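Local coordinates for protein arginyl-trna synthetase (Thermus thermophilus, PDB 1IQ0) that probably catalyses the ATP-dependent attachment of L-arginine to its cognate tRNA, as a monomeric class I aminoacyl-tRNA synthetase, at residues 107-112 with 232-237; 139-144 with 346-351; 226-231 with 326-331. All blocks are in the same frame, centred on the assembly; numbering follows the deposited sequence.

Contact 1 of 3, residues 107-112 with 232-237; sequences VEHTSV and ARYDLL
H109 and T110, in the loop that follows strand 104-108, face the extended lead-in to strand 236-239, with the CA atoms of H109 and Y234 9.2 Å apart. At this spacing the two backbones do not pair, and side chains and one water fill the interval; strand 141-149 lies between the two strands in the sheet. T110 has a positive phi (76°), which turns the chain at the point where its side chain faces the opposite segment. Its OG1 lies 2.7 Å from OH of Y234, a short hydrogen bond in which either hydroxyl may be the donor, made at the edge of the tyrosine ring and near its plane. The same OG1 is hydrogen-bonded to ND1 of H109 at 2.8 Å, again with the direction open, so the threonine hydroxyl links imidazole and phenol. T110 OG1 sits beside its own backbone N, opposite the carbonyl carbon (chi1 -53°), and is thereby within range of both partners.

The two rings are inclined at 54°, and CE1 of H109 comes to 3.5 Å from CE2 of Y234, an oblique contact. On the other side of the imidazole, NE2 of H109 is 2.9 Å from a water; a further link from this water to the carbonyl O of R233 is doubtful, being too short. Both ring nitrogens are therefore engaged, which should fix the rotation of the imidazole. R233 takes its guanidinium to a salt bridge with D130 of helix 120-138. M227 of helix 213-229 packs on both T110 and Y234. V112 is the first residue of the predicted HIGH region, and the buried network probably borders this ATP-binding signature of the class I Rossmann-like catalytic domain.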
loop_
_atom_site.group_PDB
_atom_site.type_symbol
_atom_site.label_atom_id
_atom_site.label_comp_id
_atom_site.label_asym_id
_atom_site.label_seq_id
_atom_site.Cartn_x
_atom_site.Cartn_y
_atom_site.Cartn_z
ATOM N N VAL A 107 -2.873 9.650 -1.655
ATOM C CA VAL A 107 -2.214 8.525 -2.293
ATOM C C VAL A 107 -2.637 8.399 -3.749
ATOM O O VAL A 107 -3.824 8.289 -4.047
ATOM C CB VAL A 107 -2.553 7.197 -1.573
ATOM C CG1 VAL A 107 -1.830 6.036 -2.247
ATOM C CG2 VAL A 107 -2.161 7.295 -0.102
ATOM N N GLU A 108 -1.668 8.434 -4.658
ATOM C CA GLU A 108 -1.985 8.260 -6.071
ATOM C C GLU A 108 -1.450 6.915 -6.536
ATOM O O GLU A 108 -0.274 6.603 -6.355
ATOM C CB GLU A 108 -1.364 9.357 -6.950
ATOM C CG GLU A 108 -1.597 9.065 -8.449
ATOM C CD GLU A 108 -0.870 10.021 -9.391
ATOM O OE1 GLU A 108 -0.346 9.544 -10.416
ATOM O OE2 GLU A 108 -0.830 11.239 -9.124
ATOM N N HIS A 109 -2.321 6.112 -7.123
ATOM C CA HIS A 109 -1.905 4.819 -7.636
ATOM C C HIS A 109 -2.790 4.424 -8.808
ATOM O O HIS A 109 -3.791 5.096 -9.080
ATOM C CB HIS A 109 -1.899 3.762 -6.516
ATOM C CG HIS A 109 -3.250 3.410 -5.974
ATOM N ND1 HIS A 109 -4.199 2.745 -6.718
ATOM C CD2 HIS A 109 -3.763 3.523 -4.723
ATOM C CE1 HIS A 109 -5.235 2.455 -5.950
ATOM N NE2 HIS A 109 -4.996 2.914 -4.735
ATOM N N THR A 110 -2.402 3.353 -9.499
ATOM C CA THR A 110 -3.092 2.854 -10.686
ATOM C C THR A 110 -2.688 3.828 -11.799
ATOM O O THR A 110 -1.598 3.703 -12.354
ATOM C CB THR A 110 -4.628 2.817 -10.494
ATOM O OG1 THR A 110 -4.942 2.093 -9.297
ATOM C CG2 THR A 110 -5.302 2.101 -11.679
ATOM N N SER A 111 -3.536 4.807 -12.109
ATOM C CA SER A 111 -3.198 5.809 -13.123
ATOM C C SER A 111 -2.571 5.234 -14.384
ATOM O O SER A 111 -1.477 5.635 -14.766
ATOM C CB SER A 111 -2.221 6.832 -12.534
ATOM O OG SER A 111 -2.766 7.468 -11.397
ATOM N N VAL A 112 -3.254 4.312 -15.040
ATOM C CA VAL A 112 -2.703 3.714 -16.250
ATOM C C VAL A 112 -3.261 4.404 -17.482
ATOM O O VAL A 112 -4.317 5.038 -17.419
ATOM C CB VAL A 112 -3.056 2.209 -16.342
ATOM C CG1 VAL A 112 -2.532 1.474 -15.111
ATOM C CG2 VAL A 112 -4.560 2.035 -16.453
ATOM N N ALA A 232 -9.785 -2.595 -5.032
ATOM C CA ALA A 232 -9.082 -1.323 -4.844
ATOM C C ALA A 232 -10.138 -0.234 -4.633
ATOM O O ALA A 232 -11.242 -0.332 -5.168
ATOM C CB ALA A 232 -8.246 -1.005 -6.079
ATOM N N ARG A 233 -9.808 0.798 -3.862
ATOM C CA ARG A 233 -10.764 1.880 -3.605
ATOM C C ARG A 233 -10.254 3.219 -4.145
ATOM O O ARG A 233 -9.058 3.480 -4.127
ATOM C CB ARG A 233 -11.026 2.018 -2.099
ATOM C CG ARG A 233 -11.011 0.706 -1.321
ATOM C CD ARG A 233 -11.389 0.891 0.155
ATOM N NE ARG A 233 -10.766 2.060 0.778
ATOM C CZ ARG A 233 -9.463 2.333 0.755
ATOM N NH1 ARG A 233 -8.621 1.518 0.136
ATOM N NH2 ARG A 233 -9.000 3.428 1.348
ATOM N N TYR A 234 -11.162 4.068 -4.626
ATOM C CA TYR A 234 -10.770 5.374 -5.150
ATOM C C TYR A 234 -11.714 6.475 -4.707
ATOM O O TYR A 234 -12.929 6.278 -4.645
ATOM C CB TYR A 234 -10.733 5.375 -6.685
ATOM C CG TYR A 234 -9.863 4.305 -7.292
ATOM C CD1 TYR A 234 -10.370 3.030 -7.540
ATOM C CD2 TYR A 234 -8.522 4.555 -7.598
ATOM C CE1 TYR A 234 -9.570 2.030 -8.079
ATOM C CE2 TYR A 234 -7.708 3.558 -8.131
ATOM C CZ TYR A 234 -8.242 2.298 -8.369
ATOM O OH TYR A 234 -7.448 1.302 -8.873
ATOM N N ASP A 235 -11.155 7.643 -4.409
ATOM C CA ASP A 235 -11.968 8.785 -4.012
ATOM C C ASP A 235 -12.064 9.801 -5.151
ATOM O O ASP A 235 -13.133 10.345 -5.429
ATOM C CB ASP A 235 -11.367 9.479 -2.792
ATOM C CG ASP A 235 -11.343 8.590 -1.572
ATOM O OD1 ASP A 235 -10.243 8.138 -1.189
ATOM O OD2 ASP A 235 -12.430 8.340 -1.005
ATOM N N LEU A 236 -10.938 10.048 -5.814
ATOM C CA LEU A 236 -10.901 11.041 -6.876
ATOM C C LEU A 236 -10.299 10.572 -8.191
ATOM O O LEU A 236 -9.421 9.715 -8.233
ATOM C CB LEU A 236 -10.095 12.254 -6.415
ATOM C CG LEU A 236 -10.456 12.939 -5.099
ATOM C CD1 LEU A 236 -9.238 13.694 -4.575
ATOM C CD2 LEU A 236 -11.643 13.874 -5.311
ATOM N N LEU A 237 -10.780 11.179 -9.261
ATOM C CA LEU A 237 -10.282 10.929 -10.601
ATOM C C LEU A 237 -9.876 12.317 -11.070
ATOM O O LEU A 237 -10.616 13.268 -10.871
ATOM C CB LEU A 237 -11.397 10.408 -11.505
ATOM C CG LEU A 237 -11.400 8.957 -11.992
ATOM C CD1 LEU A 237 -11.150 7.987 -10.866
ATOM C CD2 LEU A 237 -12.739 8.689 -12.667
HETATM O O HOH W 1 -7.124 2.466 -2.868
#

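Contact 2 of 3, residues 139-144 with 346-351; sequences AGREVL and AEETIN
R141 and E348 meet at about a right angle, the arginine presenting the NH1 and NH2 end of its guanidinium to a single carboxylate oxygen. OE2 of E348 lies 3.1 Å from NH1 of R141 and equally far from NH2, each bond with an N-H...O angle of 148°, so the salt bridge is forked and symmetrical about the arginine. The oxygen sits almost exactly in the guanidinium plane. Seen from the glutamate the fit is less regular: both nitrogens approach OE2 from the same face of the carboxylate, well above its plane, and the two flat groups are turned 43° against each other. R141 reaches this position with a chain folded at chi2 and chi3, whereas E348 is extended at chi2. The carboxylate of E347 stands further off, its OE2 6.6 Å from NH2 of R141, and may add to the negative field there.

The bridge joins strands 141-149 and 348-354, which flank strand 104-108 in the parallel part of the sheet. R141 packs on V105 of that middle strand and on L136 of helix 120-138, while E348 lies against K379 and against H381 of strand 380-390.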
loop_
_atom_site.group_PDB
_atom_site.type_symbol
_atom_site.label_atom_id
_atom_site.label_comp_id
_atom_site.label_asym_id
_atom_site.label_seq_id
_atom_site.Cartn_x
_atom_site.Cartn_y
_atom_site.Cartn_z
ATOM N N ALA A 139 -4.326 3.442 10.663
ATOM C CA ALA A 139 -3.353 4.020 11.576
ATOM C C ALA A 139 -3.713 5.431 12.048
ATOM O O ALA A 139 -2.955 6.052 12.792
ATOM C CB ALA A 139 -1.992 4.024 10.927
ATOM N N GLY A 140 -4.856 5.944 11.599
ATOM C CA GLY A 140 -5.283 7.259 12.036
ATOM C C GLY A 140 -5.204 8.413 11.058
ATOM O O GLY A 140 -5.699 9.498 11.362
ATOM N N ARG A 141 -4.597 8.204 9.893
ATOM C CA ARG A 141 -4.468 9.283 8.918
ATOM C C ARG A 141 -5.715 9.505 8.077
ATOM O O ARG A 141 -6.470 8.567 7.799
ATOM C CB ARG A 141 -3.278 9.021 7.986
ATOM C CG ARG A 141 -1.951 8.786 8.708
ATOM C CD ARG A 141 -1.665 9.874 9.737
ATOM N NE ARG A 141 -1.497 11.200 9.146
ATOM C CZ ARG A 141 -0.407 11.601 8.498
ATOM N NH1 ARG A 141 0.620 10.776 8.349
ATOM N NH2 ARG A 141 -0.339 12.836 8.013
ATOM N N GLU A 142 -5.930 10.762 7.689
ATOM C CA GLU A 142 -7.055 11.133 6.837
ATOM C C GLU A 142 -6.509 10.882 5.435
ATOM O O GLU A 142 -5.636 11.608 4.956
ATOM C CB GLU A 142 -7.414 12.610 7.018
ATOM C CG GLU A 142 -8.599 13.043 6.171
ATOM C CD GLU A 142 -8.951 14.504 6.345
ATOM O OE1 GLU A 142 -9.939 14.946 5.725
ATOM O OE2 GLU A 142 -8.246 15.210 7.095
ATOM N N VAL A 143 -7.030 9.845 4.788
ATOM C CA VAL A 143 -6.545 9.425 3.479
ATOM C C VAL A 143 -7.496 9.594 2.302
ATOM O O VAL A 143 -8.698 9.367 2.418
ATOM C CB VAL A 143 -6.120 7.928 3.541
ATOM C CG1 VAL A 143 -5.638 7.441 2.180
ATOM C CG2 VAL A 143 -5.037 7.752 4.595
ATOM N N LEU A 144 -6.931 9.988 1.166
ATOM C CA LEU A 144 -7.693 10.147 -0.065
ATOM C C LEU A 144 -6.894 9.481 -1.175
ATOM O O LEU A 144 -5.679 9.666 -1.274
ATOM C CB LEU A 144 -7.910 11.625 -0.394
ATOM C CG LEU A 144 -8.895 12.394 0.487
ATOM C CD1 LEU A 144 -8.968 13.842 -0.005
ATOM C CD2 LEU A 144 -10.280 11.743 0.441
ATOM N N ALA A 346 -3.189 18.470 0.591
ATOM C CA ALA A 346 -2.446 17.372 1.195
ATOM C C ALA A 346 -1.221 17.799 1.983
ATOM O O ALA A 346 -0.429 18.619 1.524
ATOM C CB ALA A 346 -2.037 16.370 0.122
ATOM N N GLU A 347 -1.074 17.221 3.172
ATOM C CA GLU A 347 0.072 17.482 4.047
ATOM C C GLU A 347 1.187 16.573 3.559
ATOM O O GLU A 347 2.367 16.855 3.749
ATOM C CB GLU A 347 -0.255 17.106 5.494
ATOM C CG GLU A 347 -1.492 17.769 6.054
ATOM C CD GLU A 347 -1.214 19.138 6.630
ATOM O OE1 GLU A 347 -0.663 19.992 5.905
ATOM O OE2 GLU A 347 -1.552 19.358 7.812
ATOM N N GLU A 348 0.788 15.462 2.947
ATOM C CA GLU A 348 1.722 14.470 2.421
ATOM C C GLU A 348 1.138 13.807 1.187
ATOM O O GLU A 348 -0.065 13.597 1.100
ATOM C CB GLU A 348 1.987 13.360 3.452
ATOM C CG GLU A 348 2.645 13.808 4.738
ATOM C CD GLU A 348 2.957 12.644 5.669
ATOM O OE1 GLU A 348 3.652 11.697 5.238
ATOM O OE2 GLU A 348 2.509 12.684 6.834
ATOM N N THR A 349 1.995 13.457 0.240
ATOM C CA THR A 349 1.536 12.774 -0.949
ATOM C C THR A 349 2.374 11.535 -1.134
ATOM O O THR A 349 3.548 11.498 -0.743
ATOM C CB THR A 349 1.670 13.639 -2.220
ATOM O OG1 THR A 349 3.031 14.049 -2.378
ATOM C CG2 THR A 349 0.769 14.862 -2.132
ATOM N N ILE A 350 1.763 10.515 -1.721
ATOM C CA ILE A 350 2.452 9.273 -1.992
ATOM C C ILE A 350 2.115 8.834 -3.411
ATOM O O ILE A 350 0.954 8.608 -3.748
ATOM C CB ILE A 350 2.030 8.171 -1.003
ATOM C CG1 ILE A 350 2.450 8.559 0.421
ATOM C CG2 ILE A 350 2.664 6.841 -1.408
ATOM C CD1 ILE A 350 1.899 7.628 1.504
ATOM N N ASN A 351 3.139 8.738 -4.248
ATOM C CA ASN A 351 2.945 8.306 -5.622
ATOM C C ASN A 351 3.485 6.887 -5.757
ATOM O O ASN A 351 4.670 6.643 -5.520
ATOM C CB ASN A 351 3.692 9.231 -6.592
ATOM C CG ASN A 351 3.022 10.589 -6.754
ATOM O OD1 ASN A 351 3.543 11.470 -7.445
ATOM N ND2 ASN A 351 1.867 10.766 -6.124
#

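Contact 3 of 3, residues 226-231 with 326-331; sequences TMHALN and NPYYPG
OD1 of N326 is gripped by two successive backbone amides, those of Y328 and Y329, and this fixes the loop that meets helix 213-229. The bond from Y329 N is short, 2.6 Å to OD1 of N326, nearly straight at 174°, and lies in the carbonyl plane on a lone pair. Y328 N, 2.8 Å from the same OD1, comes instead from above that plane. The amide is held at its other end too, ND2 of N326 donating to the carbonyl O of Y329 at 2.9 Å and also to Y324 O, so it cannot readily flip.

The turn carries two tyrosines to H228, near the end of the helix. With CG opposite its backbone N (chi1 -179°), the H228 imidazole projects from the helix to meet both. Its ND1 lies 3.7 Å from CB of Y328, and CG of H228 is as close to CD2 of Y328, the rings obliquely inclined. Toward Y329 the geometry is edge-to-face: the edge of H228 points at the tyrosine face, with planes at 80° and centroids 5.7 Å apart. OH of Y329 reaches past the imidazole to 3.3 Å from CA of H228, close to the helix backbone, and its hydrogen-bond partner is the carbonyl of A232. P327 CG rests over one face of the Y328 ring, and M224 and A225 of the helix touch the ring as well. An alanine at Y328 would keep CB beside the imidazole but is likely to open a gap between H228 and P327 and leave the histidine less constrained. This three-ring aromatic cluster joins the C-terminal end of a helix to a loop shaped by an Asx turn within an Asx motif.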
loop_
_atom_site.group_PDB
_atom_site.type_symbol
_atom_site.label_atom_id
_atom_site.label_comp_id
_atom_site.label_asym_id
_atom_site.label_seq_id
_atom_site.Cartn_x
_atom_site.Cartn_y
_atom_site.Cartn_z
ATOM N N THR A 226 -11.920 -3.957 -13.658
ATOM C CA THR A 226 -10.768 -4.727 -13.205
ATOM C C THR A 226 -10.273 -4.176 -11.857
ATOM O O THR A 226 -9.947 -4.937 -10.941
ATOM C CB THR A 226 -9.622 -4.654 -14.235
ATOM O OG1 THR A 226 -10.116 -5.045 -15.521
ATOM C CG2 THR A 226 -8.474 -5.573 -13.836
ATOM N N MET A 227 -10.223 -2.851 -11.743
ATOM C CA MET A 227 -9.785 -2.201 -10.508
ATOM C C MET A 227 -10.704 -2.639 -9.373
ATOM O O MET A 227 -10.251 -2.953 -8.275
ATOM C CB MET A 227 -9.855 -0.680 -10.658
ATOM C CG MET A 227 -8.871 -0.098 -11.665
ATOM S SD MET A 227 -9.219 1.646 -12.028
ATOM C CE MET A 227 -8.529 1.785 -13.721
ATOM N N HIS A 228 -12.003 -2.648 -9.660
ATOM C CA HIS A 228 -13.019 -3.046 -8.698
ATOM C C HIS A 228 -12.845 -4.511 -8.283
ATOM O O HIS A 228 -12.941 -4.840 -7.103
ATOM C CB HIS A 228 -14.413 -2.848 -9.299
ATOM C CG HIS A 228 -15.525 -3.220 -8.368
ATOM N ND1 HIS A 228 -15.857 -2.462 -7.263
ATOM C CD2 HIS A 228 -16.353 -4.292 -8.352
ATOM C CE1 HIS A 228 -16.838 -3.054 -6.607
ATOM N NE2 HIS A 228 -17.158 -4.166 -7.246
ATOM N N ALA A 229 -12.581 -5.384 -9.250
ATOM C CA ALA A 229 -12.405 -6.806 -8.957
ATOM C C ALA A 229 -11.149 -7.043 -8.132
ATOM O O ALA A 229 -11.019 -8.077 -7.484
ATOM C CB ALA A 229 -12.336 -7.612 -10.252
ATOM N N LEU A 230 -10.216 -6.094 -8.166
ATOM C CA LEU A 230 -8.989 -6.230 -7.391
ATOM C C LEU A 230 -9.195 -5.683 -5.985
ATOM O O LEU A 230 -8.274 -5.654 -5.182
ATOM C CB LEU A 230 -7.840 -5.490 -8.076
ATOM C CG LEU A 230 -7.297 -6.151 -9.344
ATOM C CD1 LEU A 230 -6.269 -5.235 -9.997
ATOM C CD2 LEU A 230 -6.671 -7.500 -8.993
ATOM N N ASN A 231 -10.421 -5.256 -5.708
ATOM C CA ASN A 231 -10.813 -4.704 -4.413
ATOM C C ASN A 231 -10.034 -3.438 -4.034
ATOM O O ASN A 231 -9.674 -3.234 -2.877
ATOM C CB ASN A 231 -10.687 -5.777 -3.319
ATOM C CG ASN A 231 -11.364 -5.365 -2.011
ATOM O OD1 ASN A 231 -12.403 -4.696 -2.012
ATOM N ND2 ASN A 231 -10.780 -5.776 -0.890
ATOM N N ASN A 326 -20.577 5.774 -12.635
ATOM C CA ASN A 326 -19.950 4.468 -12.801
ATOM C C ASN A 326 -20.699 3.478 -11.918
ATOM O O ASN A 326 -21.305 3.865 -10.922
ATOM C CB ASN A 326 -18.484 4.524 -12.381
ATOM C CG ASN A 326 -18.308 4.484 -10.878
ATOM O OD1 ASN A 326 -18.032 3.434 -10.309
ATOM N ND2 ASN A 326 -18.481 5.628 -10.227
ATOM N N PRO A 327 -20.664 2.188 -12.268
ATOM C CA PRO A 327 -21.374 1.191 -11.463
ATOM C C PRO A 327 -20.589 0.552 -10.324
ATOM O O PRO A 327 -21.105 -0.339 -9.652
ATOM C CB PRO A 327 -21.786 0.158 -12.502
ATOM C CG PRO A 327 -20.578 0.136 -13.400
ATOM C CD PRO A 327 -20.260 1.620 -13.569
ATOM N N TYR A 328 -19.365 1.010 -10.083
ATOM C CA TYR A 328 -18.554 0.392 -9.039
ATOM C C TYR A 328 -18.371 1.191 -7.755
ATOM O O TYR A 328 -18.423 0.631 -6.657
ATOM C CB TYR A 328 -17.180 0.025 -9.602
ATOM C CG TYR A 328 -17.242 -0.569 -10.991
ATOM C CD1 TYR A 328 -17.033 0.224 -12.118
ATOM C CD2 TYR A 328 -17.561 -1.917 -11.182
ATOM C CE1 TYR A 328 -17.139 -0.307 -13.402
ATOM C CE2 TYR A 328 -17.671 -2.457 -12.466
ATOM C CZ TYR A 328 -17.460 -1.647 -13.566
ATOM O OH TYR A 328 -17.579 -2.167 -14.836
ATOM N N TYR A 329 -18.153 2.495 -7.884
ATOM C CA TYR A 329 -17.943 3.327 -6.707
ATOM C C TYR A 329 -18.939 4.470 -6.605
ATOM O O TYR A 329 -18.822 5.470 -7.308
ATOM C CB TYR A 329 -16.530 3.895 -6.722
ATOM C CG TYR A 329 -15.471 2.857 -6.983
ATOM C CD1 TYR A 329 -15.026 2.603 -8.280
ATOM C CD2 TYR A 329 -14.904 2.132 -5.930
ATOM C CE1 TYR A 329 -14.028 1.654 -8.526
ATOM C CE2 TYR A 329 -13.913 1.182 -6.164
ATOM C CZ TYR A 329 -13.477 0.953 -7.466
ATOM O OH TYR A 329 -12.469 0.052 -7.695
ATOM N N PRO A 330 -19.923 4.337 -5.707
ATOM C CA PRO A 330 -20.960 5.349 -5.491
ATOM C C PRO A 330 -20.415 6.724 -5.108
ATOM O O PRO A 330 -20.931 7.747 -5.555
ATOM C CB PRO A 330 -21.806 4.739 -4.373
ATOM C CG PRO A 330 -21.638 3.250 -4.598
ATOM C CD PRO A 330 -20.161 3.152 -4.863
ATOM N N GLY A 331 -19.367 6.749 -4.289
ATOM C CA GLY A 331 -18.814 8.019 -3.851
ATOM C C GLY A 331 -17.645 8.586 -4.635
ATOM O O GLY A 331 -17.070 9.591 -4.233
#

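How the contacts relate
Contact 1 is the buried one, contact 2 lies at the surface and contact 3 is intermediate, partly covered. Contacts 1 and 2 share the central sheet: the E108 amide bonds to I350 O and the V107 amide to L144 O, so strand 104-108 is hydrogen-bonded to both strands joined by the salt bridge. Contact 3 adjoins contact 1 along the chain, where helix 213-229 leads into strand 236-239 and the A232 amide probably bonds to M227 O; contacts 2 and 3 do not touch. The chemistry follows the setting: neutral hydroxyls, an imidazole and a water inside, opposite charges at the surface, and ring packing at the helix end.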